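Local coordinates for protein endonuclease V isoform X2 (Ciona intestinalis, PDB 6OZI) that probably cleaves RNA at sites marked by inosine, acting as a metal-dependent endonuclease V with an RNase H-like fold, at residues A189-A193 / P194-K198; H206-L210 / E211-K215; G219-T223 / R224-P228. The protein carries 1 engineered substitution. All blocks are in the same frame, centred on the assembly; numbering follows the deposited sequence. Where two conformers were deposited one is given.

Contact 1: residues A189-A193 / P194-K198; sequences AVLYA and PKVEK. With nucleotides of chain D.
Leu-191 and Val-196 meet inside the turn that joins strand 184-190 to strand 200-206, its antiparallel neighbour in the sheet. The CB of Leu-191 points toward residues 194-198. CG lies anti to the backbone N (chi1 -162°), which carries the branch across the turn. Leu-191 CG sits 4.2 Å from Val-196 CG1, and the two side chains run alongside each other, pointing opposite ways. Both leucine methyls lie against the Val-196 carbonyl O, with Leu-191 CD2 the closer at 3.1 Å. Leu-191 CD1 also reaches the carbonyl O of Glu-197 at 3.6 Å. Phe-164 and Arg-168 of helix 157-169 also touch this leucine. An alanine here would lack the whole branch, and a gap is likely to open beside the Val-196 and Glu-197 carbonyls, leaving this part of the turn less firmly placed. Val-196 also packs its CG2 on Ala-193 CB at 3.8 Å. The same Val-196 methyl reaches DA12 OP1 of chain D at 3.2 Å. A water links the limbs of the turn by donating to the carbonyl O atoms of Val-190 and Lys-198. On the DNA side, one phosphate oxygen is gripped by two backbone amides. Glu-197 N donates to DG13 OP1 of chain D at 2.8 Å (155°). Lys-198 N donates to this same DG13 OP1 at 2.9 Å, with a more bent angle of 137°. The Lys-198 amine makes a weak bond to the next phosphate, NZ to DC14 OP2 of chain D at 3.4 Å. All these polar contacts with the DNA use phosphate oxygens and none uses a base, so this turn holds the strand by its backbone and does not itself read sequence.

Contact 2: residues H206-L210 / E211-K215; sequences HKCSL and ETAAK
Ser-209 and Thr-212 meet at the start of helix 210-219. The serine OG lies between its own backbone N and carbonyl carbon (chi1 73°), which brings it to Thr-212 N. There Ser-209 OG accepts from Thr-212 N at 3.1 Å, and the bond is nearly straight at 172°. This is a side-chain N-cap, with Ser-209 as the capping residue. The serine backbone joins in, as Ser-209 O takes the N-H of Ala-213, with N 2.8 Å away. Asp-27 adds to the cap by accepting from Ser-209 N and from the Thr-212 hydroxyl. Leu-210 begins the helix proper. Leu-210 O receives Ala-214 N at 2.9 Å. The leucine side chain packs on Val-185 and Lys-188 of strand 184-190. Glu-211 bends at chi2 (78°), so its carboxylate folds back over the cap instead of reaching outward. Glu-211 OE1 comes to 3.4 Å from Ser-209 CB. A negative group at this end would probably suit the helix dipole. Ala-213 turns its CB toward the cap, 3.3 Å from Ser-209 O, and also packs on Ile-141 of strand 140-144.

Contact 3: residues G219-T223 / R224-P228; sequences GCTKT and RIPEP. With nucleotides of chain D.
The phosphate-binding turn between helix 210-219 and helix 227-243 folds back on itself where Cys-220 meets Pro-226 and Glu-227. Glu-227 N donates to Cys-220 O at 3.0 Å, nearly straight at 172°. Beside this bond Cys-220 CB packs on Pro-226 CB at 3.9 Å. It also packs on Pro-228 CD. Leu-114 of strand 112-116 touches all three of these residues. Pro-226 is the N-cap residue of helix 227-243. The bond from Glu-227 ties the first residue of that helix to the residue just after helix 210-219. Lys-222 lies across the side chain of Glu-227, nearly perpendicular to it, with Lys-222 CD 3.7 Å from Glu-227 CD. Their charged ends stay apart, Lys-222 NZ to Glu-227 OE1 4.4 Å, too far for a salt bridge. The carboxylate has its salt bridge with Lys-230 instead, and that amine also bonds the Thr-223 hydroxyl. At the tip of the turn Arg-224 N donates to DA12 OP1 of chain D at 2.9 Å. A water joins Thr-223 OG1, Ile-225 N and DA12 OP2 of chain D. The rotation of Thr-223 (chi1 60°) turns OG1 to this water and CG2 to the DNA, with CG2 3.3 Å from DC11 O5' of chain D. The Arg-224 guanidinium turns inward to the carbonyls of Lys-145, Lys-198 and Pro-199. A second water bridges Thr-221 OG1 and Arg-224 O, donating to both.

In the fold
The three contacts follow one another along the chain: the turn after strand 184-190, the start of helix 210-219, then the turn into helix 227-243. Contacts 1 and 3 have centres about 10 Å apart and touch directly, as Ala-193 packs on Thr-223 and Arg-224. Together they hold successive phosphates of one DNA strand, with DA12 of chain D reached by both. Contact 2 lies about 19 Å from contact 1 and 16 Å from contact 3, between centres, and stays off the DNA. Tyr-192 packs on Ala-214 and so joins contact 1 to helix 210-219, whose far end leads into contact 3.

Contact 1: residues A189-A193 / P194-K198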
loop_
_atom_site.group_PDB
_atom_site.type_symbol
_atom_site.label_atom_id
_atom_site.label_comp_id
_atom_site.label_asym_id
_atom_site.label_seq_id
_atom_site.Cartn_x
_atom_site.Cartn_y
_atom_site.Cartn_z
ATOM N N ALA A 189 22.410 4.914 13.375
ATOM C CA ALA A 189 21.783 4.879 12.058
ATOM C C ALA A 189 22.410 3.748 11.254
ATOM O O ALA A 189 23.625 3.741 11.039
ATOM C CB ALA A 189 21.967 6.213 11.343
ATOM N N VAL A 190 21.602 2.775 10.841
ATOM C CA VAL A 190 22.133 1.564 10.233
ATOM C C VAL A 190 21.448 1.298 8.904
ATOM O O VAL A 190 20.320 1.740 8.646
ATOM C CB VAL A 190 21.994 0.331 11.154
ATOM C CG1 VAL A 190 22.706 0.573 12.481
ATOM C CG2 VAL A 190 20.527 -0.036 11.357
ATOM N N LEU A 191 22.160 0.560 8.057
ATOM C CA LEU A 191 21.680 0.158 6.739
ATOM C C LEU A 191 22.207 -1.254 6.501
ATOM O O LEU A 191 23.354 -1.432 6.082
ATOM C CB LEU A 191 22.163 1.139 5.680
ATOM C CG LEU A 191 21.477 1.189 4.321
ATOM C CD1 LEU A 191 21.969 2.427 3.589
ATOM C CD2 LEU A 191 21.771 -0.067 3.500
ATOM N N TYR A 192 21.361 -2.254 6.736
ATOM C CA TYR A 192 21.778 -3.645 6.629
ATOM C C TYR A 192 21.185 -4.367 5.435
ATOM O O TYR A 192 21.844 -5.243 4.873
ATOM C CB TYR A 192 21.395 -4.413 7.902
ATOM C CG TYR A 192 22.101 -3.927 9.147
ATOM C CD1 TYR A 192 23.438 -3.560 9.109
ATOM C CD2 TYR A 192 21.426 -3.820 10.358
ATOM C CE1 TYR A 192 24.089 -3.119 10.246
ATOM C CE2 TYR A 192 22.068 -3.375 11.503
ATOM C CZ TYR A 192 23.397 -3.025 11.440
ATOM O OH TYR A 192 24.040 -2.580 12.572
ATOM N N ALA A 193 19.997 -3.979 4.999
ATOM C CA ALA A 193 19.334 -4.678 3.914
ATOM C C ALA A 193 19.922 -4.268 2.567
ATOM O O ALA A 193 20.349 -3.127 2.388
ATOM C CB ALA A 193 17.843 -4.373 3.927
ATOM N N PRO A 194 19.951 -5.180 1.604
ATOM C CA PRO A 194 20.388 -4.804 0.258
ATOM C C PRO A 194 19.339 -3.939 -0.421
ATOM O O PRO A 194 18.177 -3.879 -0.008
ATOM C CB PRO A 194 20.555 -6.151 -0.458
ATOM C CG PRO A 194 19.598 -7.060 0.242
ATOM C CD PRO A 194 19.586 -6.607 1.696
ATOM N N LYS A 195 19.784 -3.219 -1.454
ATOM C CA LYS A 195 18.911 -2.389 -2.289
ATOM C C LYS A 195 18.184 -1.323 -1.468
ATOM O O LYS A 195 17.092 -0.875 -1.835
ATOM C CB LYS A 195 17.904 -3.268 -3.045
ATOM C CG LYS A 195 18.566 -4.392 -3.824
ATOM C CD LYS A 195 17.575 -5.280 -4.560
ATOM C CE LYS A 195 18.326 -6.379 -5.315
ATOM N NZ LYS A 195 17.503 -7.076 -6.356
ATOM N N VAL A 196 18.774 -0.917 -0.345
ATOM C CA VAL A 196 18.207 0.084 0.551
ATOM C C VAL A 196 19.213 1.213 0.729
ATOM O O VAL A 196 20.406 0.962 0.936
ATOM C CB VAL A 196 17.840 -0.546 1.911
ATOM C CG1 VAL A 196 17.567 0.526 2.962
ATOM C CG2 VAL A 196 16.643 -1.463 1.759
ATOM N N GLU A 197 18.733 2.458 0.664
ATOM C CA GLU A 197 19.565 3.610 0.986
ATOM C C GLU A 197 19.099 4.381 2.209
ATOM O O GLU A 197 19.878 5.183 2.741
ATOM C CB GLU A 197 19.633 4.588 -0.199
ATOM C CG GLU A 197 20.374 4.060 -1.412
ATOM C CD GLU A 197 20.461 5.086 -2.521
ATOM O OE1 GLU A 197 20.635 6.286 -2.217
ATOM O OE2 GLU A 197 20.347 4.698 -3.702
ATOM N N LYS A 198 17.864 4.171 2.664
ATOM C CA LYS A 198 17.323 4.914 3.791
ATOM C C LYS A 198 17.664 4.201 5.094
ATOM O O LYS A 198 17.227 3.060 5.298
ATOM C CB LYS A 198 15.819 5.068 3.642
ATOM C CG LYS A 198 15.204 6.178 4.463
ATOM C CD LYS A 198 13.755 6.426 4.037
ATOM C CE LYS A 198 13.035 7.374 4.993
ATOM N NZ LYS A 198 13.541 8.777 4.889
ATOM P P DG D 13 14.721 2.859 0.509
ATOM O OP1 DG D 13 16.108 3.364 0.484
ATOM O OP2 DG D 13 14.100 2.402 1.768
ATOM O "O5'" DG D 13 13.788 4.005 -0.063
ATOM C "C5'" DG D 13 14.168 4.720 -1.217
ATOM C "C4'" DG D 13 13.108 5.741 -1.547
ATOM O "O4'" DG D 13 11.836 5.075 -1.699
ATOM C "C3'" DG D 13 12.893 6.782 -0.449
ATOM O "O3'" DG D 13 13.378 8.029 -0.867
ATOM C "C2'" DG D 13 11.376 6.821 -0.234
ATOM C "C1'" DG D 13 10.841 6.003 -1.396
ATOM N N9 DG D 13 9.606 5.316 -1.062
ATOM C C8 DG D 13 9.438 4.238 -0.225
ATOM N N7 DG D 13 8.187 3.871 -0.100
ATOM C C5 DG D 13 7.494 4.772 -0.901
ATOM C C6 DG D 13 6.109 4.889 -1.165
ATOM O O6 DG D 13 5.180 4.186 -0.734
ATOM N N1 DG D 13 5.839 5.947 -2.031
ATOM C C2 DG D 13 6.786 6.787 -2.567
ATOM N N2 DG D 13 6.343 7.751 -3.379
ATOM N N3 DG D 13 8.079 6.691 -2.321
ATOM C C4 DG D 13 8.358 5.668 -1.486
ATOM P P DA D 12 12.665 -2.838 1.423
ATOM O OP1 DA D 12 14.041 -3.247 1.781
ATOM O OP2 DA D 12 11.672 -2.517 2.477
ATOM O "O5'" DA D 12 12.728 -1.593 0.423
ATOM C "C5'" DA D 12 13.770 -1.512 -0.537
ATOM C "C4'" DA D 12 13.558 -0.324 -1.445
ATOM O "O4'" DA D 12 12.367 -0.543 -2.226
ATOM C "C3'" DA D 12 13.337 0.998 -0.729
ATOM O "O3'" DA D 12 14.581 1.665 -0.556
ATOM C "C2'" DA D 12 12.435 1.758 -1.698
ATOM C "C1'" DA D 12 11.609 0.644 -2.318
ATOM N N9 DA D 12 10.329 0.439 -1.649
ATOM C C8 DA D 12 10.086 -0.298 -0.525
ATOM N N7 DA D 12 8.826 -0.297 -0.153
ATOM C C5 DA D 12 8.207 0.503 -1.093
ATOM C C6 DA D 12 6.874 0.910 -1.261
ATOM N N6 DA D 12 5.881 0.540 -0.452
ATOM N N1 DA D 12 6.600 1.710 -2.305
ATOM C C2 DA D 12 7.602 2.073 -3.119
ATOM N N3 DA D 12 8.886 1.763 -3.063
ATOM C C4 DA D 12 9.125 0.965 -2.020
ATOM P P DC D 14 13.319 9.279 0.138
ATOM O OP1 DC D 14 14.347 10.227 -0.349
ATOM O OP2 DC D 14 13.294 8.795 1.542
ATOM O "O5'" DC D 14 11.885 9.908 -0.107
ATOM C "C5'" DC D 14 11.659 10.714 -1.232
ATOM C "C4'" DC D 14 10.221 11.161 -1.240
ATOM O "O4'" DC D 14 9.385 10.000 -1.139
ATOM C "C3'" DC D 14 9.834 12.027 -0.050
ATOM O "O3'" DC D 14 9.935 13.398 -0.398
ATOM C "C2'" DC D 14 8.383 11.636 0.245
ATOM C "C1'" DC D 14 8.150 10.390 -0.608
ATOM N N1 DC D 14 7.567 9.268 0.159
ATOM C C2 DC D 14 6.189 9.138 0.183
ATOM O O2 DC D 14 5.519 9.963 -0.445
ATOM N N3 DC D 14 5.629 8.122 0.881
ATOM C C4 DC D 14 6.413 7.269 1.553
ATOM N N4 DC D 14 5.818 6.280 2.232
ATOM C C5 DC D 14 7.838 7.388 1.543
ATOM C C6 DC D 14 8.367 8.399 0.841
HETATM O O HOH W 1 18.182 0.729 6.577
#

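Contact 2: residues H206-L210 / E211-K215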
loop_
_atom_site.group_PDB
_atom_site.type_symbol
_atom_site.label_atom_id
_atom_site.label_comp_id
_atom_site.label_asym_id
_atom_site.label_seq_id
_atom_site.Cartn_x
_atom_site.Cartn_y
_atom_site.Cartn_z
ATOM N N HIS A 206 16.240 -1.936 26.726
ATOM C CA HIS A 206 16.430 -2.263 28.127
ATOM C C HIS A 206 17.095 -3.625 28.201
ATOM O O HIS A 206 16.703 -4.541 27.471
ATOM C CB HIS A 206 15.089 -2.257 28.866
ATOM C CG HIS A 206 15.192 -2.604 30.315
ATOM N ND1 HIS A 206 16.149 -2.063 31.143
ATOM C CD2 HIS A 206 14.448 -3.431 31.086
ATOM C CE1 HIS A 206 15.996 -2.548 32.361
ATOM N NE2 HIS A 206 14.971 -3.383 32.352
ATOM N N LYS A 207 18.095 -3.750 29.086
ATOM C CA LYS A 207 18.833 -5.002 29.300
ATOM C C LYS A 207 19.639 -5.428 28.064
ATOM O O LYS A 207 19.831 -6.620 27.815
ATOM C CB LYS A 207 17.880 -6.125 29.738
ATOM C CG LYS A 207 17.125 -5.813 31.027
ATOM C CD LYS A 207 16.197 -6.942 31.490
ATOM C CE LYS A 207 16.897 -8.165 31.992
ATOM N NZ LYS A 207 15.897 -9.078 32.636
ATOM N N CYS A 208 20.172 -4.456 27.320
ATOM C CA CYS A 208 20.896 -4.745 26.089
ATOM C C CYS A 208 21.717 -3.523 25.688
ATOM O O CYS A 208 21.207 -2.400 25.706
ATOM C CB CYS A 208 19.920 -5.127 24.972
ATOM S SG CYS A 208 20.683 -5.742 23.474
ATOM N N SER A 209 22.981 -3.740 25.327
ATOM C CA SER A 209 23.804 -2.629 24.868
ATOM C C SER A 209 23.398 -2.232 23.447
ATOM O O SER A 209 22.828 -3.025 22.688
ATOM C CB SER A 209 25.292 -2.987 24.904
ATOM O OG SER A 209 25.625 -3.895 23.869
ATOM N N LEU A 210 23.717 -0.985 23.086
ATOM C CA LEU A 210 23.434 -0.517 21.733
ATOM C C LEU A 210 24.107 -1.403 20.693
ATOM O O LEU A 210 23.539 -1.672 19.626
ATOM C CB LEU A 210 23.888 0.937 21.587
ATOM C CG LEU A 210 23.843 1.560 20.182
ATOM C CD1 LEU A 210 22.462 1.436 19.542
ATOM C CD2 LEU A 210 24.271 3.012 20.240
ATOM N N GLU A 211 25.308 -1.890 21.008
ATOM C CA GLU A 211 26.079 -2.704 20.075
ATOM C C GLU A 211 25.415 -4.055 19.835
ATOM O O GLU A 211 25.262 -4.501 18.684
ATOM C CB GLU A 211 27.484 -2.891 20.631
ATOM C CG GLU A 211 28.305 -1.604 20.740
ATOM C CD GLU A 211 27.994 -0.689 21.927
ATOM O OE1 GLU A 211 27.174 -1.055 22.809
ATOM O OE2 GLU A 211 28.627 0.401 21.982
ATOM N N THR A 212 25.026 -4.730 20.917
ATOM C CA THR A 212 24.304 -5.984 20.785
ATOM C C THR A 212 22.949 -5.756 20.127
ATOM O O THR A 212 22.519 -6.552 19.284
ATOM C CB THR A 212 24.144 -6.636 22.159
ATOM O OG1 THR A 212 25.438 -6.840 22.752
ATOM C CG2 THR A 212 23.433 -7.974 22.023
ATOM N N ALA A 213 22.290 -4.643 20.458
ATOM C CA ALA A 213 21.039 -4.290 19.794
ATOM C C ALA A 213 21.221 -4.246 18.282
ATOM O O ALA A 213 20.443 -4.851 17.534
ATOM C CB ALA A 213 20.522 -2.949 20.317
ATOM N N ALA A 214 22.263 -3.552 17.815
ATOM C CA ALA A 214 22.503 -3.460 16.378
ATOM C C ALA A 214 22.787 -4.827 15.767
ATOM O O ALA A 214 22.299 -5.131 14.673
ATOM C CB ALA A 214 23.655 -2.495 16.092
ATOM N N LYS A 215 23.560 -5.674 16.461
ATOM C CA LYS A 215 23.804 -7.018 15.931
ATOM C C LYS A 215 22.504 -7.801 15.782
ATOM O O LYS A 215 22.317 -8.537 14.801
ATOM C CB LYS A 215 24.773 -7.798 16.824
ATOM C CG LYS A 215 26.224 -7.802 16.370
ATOM C CD LYS A 215 27.173 -7.918 17.562
ATOM C CE LYS A 215 28.580 -8.287 17.123
ATOM N NZ LYS A 215 28.892 -7.720 15.785
#

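Contact 3: residues G219-T223 / R224-P228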
loop_
_atom_site.group_PDB
_atom_site.type_symbol
_atom_site.label_atom_id
_atom_site.label_comp_id
_atom_site.label_asym_id
_atom_site.label_seq_id
_atom_site.Cartn_x
_atom_site.Cartn_y
_atom_site.Cartn_z
ATOM N N GLY A 219 20.816 -9.320 12.406
ATOM C CA GLY A 219 20.392 -10.705 12.282
ATOM C C GLY A 219 18.924 -10.866 11.929
ATOM O O GLY A 219 18.528 -11.887 11.362
ATOM N N CYS A 220 18.098 -9.873 12.262
ATOM C CA CYS A 220 16.676 -9.911 11.949
ATOM C C CYS A 220 16.348 -9.301 10.592
ATOM O O CYS A 220 15.169 -9.223 10.244
ATOM C CB CYS A 220 15.866 -9.180 13.026
ATOM S SG CYS A 220 15.867 -9.970 14.650
ATOM N N THR A 221 17.346 -8.874 9.820
ATOM C CA THR A 221 17.111 -8.094 8.610
ATOM C C THR A 221 17.116 -8.993 7.378
ATOM O O THR A 221 18.126 -9.639 7.072
ATOM C CB THR A 221 18.159 -6.991 8.459
ATOM O OG1 THR A 221 17.982 -6.009 9.490
ATOM C CG2 THR A 221 18.030 -6.319 7.099
ATOM N N LYS A 222 15.982 -9.037 6.681
ATOM C CA LYS A 222 15.915 -9.489 5.298
ATOM C C LYS A 222 15.725 -8.318 4.346
ATOM O O LYS A 222 16.486 -8.165 3.385
ATOM C CB LYS A 222 14.780 -10.508 5.108
ATOM C CG LYS A 222 15.007 -11.841 5.799
ATOM C CD LYS A 222 13.893 -12.830 5.492
ATOM C CE LYS A 222 14.113 -14.150 6.223
ATOM N NZ LYS A 222 12.949 -15.081 6.105
ATOM N N THR A 223 14.732 -7.473 4.612
ATOM C CA THR A 223 14.531 -6.199 3.946
ATOM C C THR A 223 14.728 -5.085 4.980
ATOM O O THR A 223 15.169 -5.338 6.104
ATOM C CB THR A 223 13.145 -6.167 3.291
ATOM O OG1 THR A 223 12.133 -6.333 4.290
ATOM C CG2 THR A 223 13.021 -7.295 2.268
ATOM N N ARG A 224 14.395 -3.847 4.600
ATOM C CA ARG A 224 14.702 -2.702 5.456
ATOM C C ARG A 224 14.072 -2.851 6.838
ATOM O O ARG A 224 14.719 -2.590 7.859
ATOM C CB ARG A 224 14.237 -1.400 4.797
ATOM C CG ARG A 224 14.585 -0.147 5.595
ATOM C CD ARG A 224 14.038 1.117 4.931
ATOM N NE ARG A 224 14.287 2.321 5.725
ATOM C CZ ARG A 224 13.352 2.998 6.391
ATOM N NH1 ARG A 224 12.092 2.603 6.362
ATOM N NH2 ARG A 224 13.678 4.079 7.086
ATOM N N ILE A 225 12.805 -3.248 6.889
ATOM C CA ILE A 225 12.088 -3.406 8.151
ATOM C C ILE A 225 12.383 -4.804 8.693
ATOM O O ILE A 225 11.964 -5.793 8.072
ATOM C CB ILE A 225 10.582 -3.197 7.971
ATOM C CG1 ILE A 225 10.306 -1.892 7.213
ATOM C CG2 ILE A 225 9.894 -3.203 9.311
ATOM C CD1 ILE A 225 10.892 -0.671 7.858
ATOM N N PRO A 226 13.056 -4.929 9.834
ATOM C CA PRO A 226 13.364 -6.261 10.374
ATOM C C PRO A 226 12.116 -7.122 10.532
ATOM O O PRO A 226 11.022 -6.626 10.823
ATOM C CB PRO A 226 14.008 -5.951 11.730
ATOM C CG PRO A 226 14.591 -4.590 11.554
ATOM C CD PRO A 226 13.619 -3.854 10.667
ATOM N N GLU A 227 12.306 -8.429 10.355
ATOM C CA GLU A 227 11.186 -9.367 10.252
ATOM C C GLU A 227 10.184 -9.303 11.404
ATOM O O GLU A 227 8.973 -9.301 11.127
ATOM C CB GLU A 227 11.744 -10.788 10.082
ATOM C CG GLU A 227 12.449 -11.017 8.753
ATOM C CD GLU A 227 11.523 -10.800 7.559
ATOM O OE1 GLU A 227 10.609 -11.623 7.346
ATOM O OE2 GLU A 227 11.710 -9.802 6.834
ATOM N N PRO A 228 10.580 -9.279 12.687
ATOM C CA PRO A 228 9.547 -9.257 13.746
ATOM C C PRO A 228 8.681 -8.007 13.702
ATOM O O PRO A 228 7.456 -8.076 13.891
ATOM C CB PRO A 228 10.368 -9.338 15.041
ATOM C CG PRO A 228 11.706 -9.875 14.626
ATOM C CD PRO A 228 11.941 -9.331 13.257
ATOM P P DA D 12 12.665 -2.838 1.423
ATOM O OP1 DA D 12 14.041 -3.247 1.781
ATOM O OP2 DA D 12 11.672 -2.517 2.477
ATOM O "O5'" DA D 12 12.728 -1.593 0.423
ATOM C "C5'" DA D 12 13.770 -1.512 -0.537
ATOM C "C4'" DA D 12 13.558 -0.324 -1.445
ATOM O "O4'" DA D 12 12.367 -0.543 -2.226
ATOM C "C3'" DA D 12 13.337 0.998 -0.729
ATOM O "O3'" DA D 12 14.581 1.665 -0.556
ATOM C "C2'" DA D 12 12.435 1.758 -1.698
ATOM C "C1'" DA D 12 11.609 0.644 -2.318
ATOM N N9 DA D 12 10.329 0.439 -1.649
ATOM C C8 DA D 12 10.086 -0.298 -0.525
ATOM N N7 DA D 12 8.826 -0.297 -0.153
ATOM C C5 DA D 12 8.207 0.503 -1.093
ATOM C C6 DA D 12 6.874 0.910 -1.261
ATOM N N6 DA D 12 5.881 0.540 -0.452
ATOM N N1 DA D 12 6.600 1.710 -2.305
ATOM C C2 DA D 12 7.602 2.073 -3.119
ATOM N N3 DA D 12 8.886 1.763 -3.063
ATOM C C4 DA D 12 9.125 0.965 -2.020
ATOM P P DC D 11 8.759 -8.326 1.567
ATOM O OP1 DC D 11 9.374 -9.668 1.474
ATOM O OP2 DC D 11 8.114 -7.860 2.816
ATOM O "O5'" DC D 11 9.903 -7.293 1.221
ATOM C "C5'" DC D 11 9.584 -5.939 1.080
ATOM C "C4'" DC D 11 10.262 -5.370 -0.139
ATOM O "O4'" DC D 11 9.321 -5.309 -1.221
ATOM C "C3'" DC D 11 10.765 -3.962 0.044
ATOM O "O3'" DC D 11 12.080 -4.023 0.517
ATOM C "C2'" DC D 11 10.706 -3.381 -1.366
ATOM C "C1'" DC D 11 9.579 -4.174 -2.017
ATOM N N1 DC D 11 8.299 -3.424 -2.190
ATOM C C2 DC D 11 8.173 -2.522 -3.243
ATOM O O2 DC D 11 9.141 -2.340 -3.986
ATOM N N3 DC D 11 6.998 -1.870 -3.414
ATOM C C4 DC D 11 5.979 -2.103 -2.592
ATOM N N4 DC D 11 4.838 -1.435 -2.801
ATOM C C5 DC D 11 6.086 -3.026 -1.510
ATOM C C6 DC D 11 7.252 -3.663 -1.353
HETATM O O HOH W 2 17.355 -3.304 8.569
HETATM O O HOH W 3 13.435 -7.868 7.166
HETATM O O HOH W 4 11.121 -3.745 4.622
#